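Local coordinates for hypothetical protein (Bacillus cereus, PDB 2O3L), which is of unknown function but is a small, probably cytoplasmic, all-helical protein of the DUF1048 family, folded as a left-handed superhelix, at residues 18-21 with 22-26. Residues are numbered along the deposited sequence; the frame is centred on the assembly and turned at random.
Sequences QFVF and KKIQN
Phe21 and Gln25 meet one turn apart on helix 15-31: the extended glutamine sets OE1 3.8 Å from CE2 of Phe21, amide and ring planes 65° apart, while its NE2 makes a weak hydrogen bond to Gln43. With CG anti to its own N (chi1 -179°), Phe21 reaches Met7 and Val10 of helix 2-11 and Ile47 of helix 36-56. This buried side is mainly apolar, the Gln25 amide being its polar exception. Val20 CG1 meets Ile24 CD1 at 4.0 Å, branched residues that fill the interface with helices 36-56, 60-64 and 68-82.

On the exposed side two lysines reach the same side of the Phe19 ring. Lys22 packs CB 3.4 Å from O of Phe19 and, bent at chi3 (77°), brings CE 3.9 Å from Phe19 CD1; its NZ remains 4.2 Å from CE1 of Phe19. Lys23 lays CG over the ring face and CD 3.5 Å from Phe19 CE2, then leads away. Long aliphatic stems suit this place because they screen an exposed ring.

Regular i to i+4 backbone bonds, such as Gln25 N to Phe21 O at 2.9 Å, set this spacing. The chemistry is that of an amphipathic helix: aliphatic and aromatic groups knit neighbouring helices together, and lysines, one also touching Val68, occupy the exposed side, as expected of a surface facing solvent.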
loop_
_atom_site.group_PDB
_atom_site.type_symbol
_atom_site.label_atom_id
_atom_site.label_comp_id
_atom_site.label_asym_id
_atom_site.label_seq_id
_atom_site.Cartn_x
_atom_site.Cartn_y
_atom_site.Cartn_z
ATOM N N GLN A 18 -7.678 -5.697 -1.300
ATOM C CA GLN A 18 -6.819 -6.184 -2.360
ATOM C C GLN A 18 -6.814 -5.270 -3.566
ATOM O O GLN A 18 -5.744 -5.038 -4.127
ATOM C CB GLN A 18 -7.200 -7.589 -2.790
ATOM C CG GLN A 18 -6.995 -8.611 -1.649
ATOM C CD GLN A 18 -7.288 -10.017 -2.114
ATOM O OE1 GLN A 18 -6.819 -10.422 -3.159
ATOM N NE2 GLN A 18 -8.090 -10.755 -1.349
ATOM N N PHE A 19 -7.985 -4.755 -3.962
ATOM C CA PHE A 19 -8.073 -3.984 -5.203
ATOM C C PHE A 19 -7.381 -2.649 -4.988
ATOM O O PHE A 19 -6.620 -2.149 -5.844
ATOM C CB PHE A 19 -9.528 -3.797 -5.609
ATOM C CG PHE A 19 -9.702 -3.138 -6.937
ATOM C CD1 PHE A 19 -9.399 -3.818 -8.103
ATOM C CD2 PHE A 19 -10.176 -1.830 -7.022
ATOM C CE1 PHE A 19 -9.557 -3.213 -9.366
ATOM C CE2 PHE A 19 -10.324 -1.201 -8.263
ATOM C CZ PHE A 19 -10.028 -1.912 -9.451
ATOM N N VAL A 20 -7.611 -2.079 -3.814
ATOM C CA VAL A 20 -7.028 -0.803 -3.480
ATOM C C VAL A 20 -5.499 -0.897 -3.339
ATOM O O VAL A 20 -4.804 -0.020 -3.804
ATOM C CB VAL A 20 -7.662 -0.208 -2.245
ATOM C CG1 VAL A 20 -6.902 1.055 -1.794
ATOM C CG2 VAL A 20 -9.121 0.142 -2.582
ATOM N N PHE A 21 -5.012 -1.955 -2.703
ATOM C CA PHE A 21 -3.596 -2.209 -2.680
ATOM C C PHE A 21 -2.980 -2.270 -4.090
ATOM O O PHE A 21 -1.926 -1.713 -4.321
ATOM C CB PHE A 21 -3.245 -3.501 -1.923
ATOM C CG PHE A 21 -1.765 -3.743 -1.880
ATOM C CD1 PHE A 21 -0.979 -3.090 -0.955
ATOM C CD2 PHE A 21 -1.146 -4.520 -2.849
ATOM C CE1 PHE A 21 0.384 -3.228 -0.968
ATOM C CE2 PHE A 21 0.207 -4.696 -2.842
ATOM C CZ PHE A 21 0.983 -4.029 -1.904
ATOM N N LYS A 22 -3.614 -3.021 -4.976
ATOM C CA LYS A 22 -3.180 -3.134 -6.360
ATOM C C LYS A 22 -3.162 -1.780 -7.069
ATOM O O LYS A 22 -2.237 -1.485 -7.834
ATOM C CB LYS A 22 -4.120 -4.072 -7.096
ATOM C CG LYS A 22 -3.765 -4.249 -8.552
ATOM C CD LYS A 22 -4.603 -5.344 -9.247
ATOM C CE LYS A 22 -6.009 -4.905 -9.582
ATOM N NZ LYS A 22 -6.535 -5.882 -10.533
ATOM N N LYS A 23 -4.180 -0.964 -6.809
ATOM C CA LYS A 23 -4.235 0.394 -7.373
ATOM C C LYS A 23 -2.985 1.215 -6.933
ATOM O O LYS A 23 -2.320 1.797 -7.737
ATOM C CB LYS A 23 -5.541 1.093 -7.004
ATOM C CG LYS A 23 -6.779 0.655 -7.776
ATOM C CD LYS A 23 -8.083 1.334 -7.308
ATOM C CE LYS A 23 -8.040 2.871 -7.340
ATOM N NZ LYS A 23 -9.378 3.598 -7.215
ATOM N N ILE A 24 -2.670 1.188 -5.657
ATOM C CA ILE A 24 -1.538 1.887 -5.073
ATOM C C ILE A 24 -0.191 1.367 -5.555
ATOM O O ILE A 24 0.724 2.145 -5.870
ATOM C CB ILE A 24 -1.600 1.758 -3.562
ATOM C CG1 ILE A 24 -2.830 2.510 -3.058
ATOM C CG2 ILE A 24 -0.343 2.351 -2.929
ATOM C CD1 ILE A 24 -3.080 2.328 -1.589
ATOM N N GLN A 25 -0.070 0.044 -5.621
ATOM C CA GLN A 25 1.151 -0.562 -6.156
ATOM C C GLN A 25 1.390 -0.093 -7.599
ATOM O O GLN A 25 2.500 0.352 -7.968
ATOM C CB GLN A 25 1.039 -2.082 -6.065
ATOM C CG GLN A 25 2.269 -2.812 -6.440
ATOM C CD GLN A 25 2.145 -4.281 -6.162
ATOM O OE1 GLN A 25 1.126 -4.880 -6.499
ATOM N NE2 GLN A 25 3.184 -4.880 -5.541
ATOM N N ASN A 26 0.341 -0.114 -8.407
ATOM C CA ASN A 26 0.484 0.341 -9.769
ATOM C C ASN A 26 0.783 1.845 -9.832
ATOM O O ASN A 26 1.594 2.296 -10.657
ATOM C CB ASN A 26 -0.744 -0.025 -10.602
ATOM C CG ASN A 26 -0.714 -1.474 -11.057
ATOM O OD1 ASN A 26 0.038 -1.833 -11.975
ATOM N ND2 ASN A 26 -1.507 -2.321 -10.405
#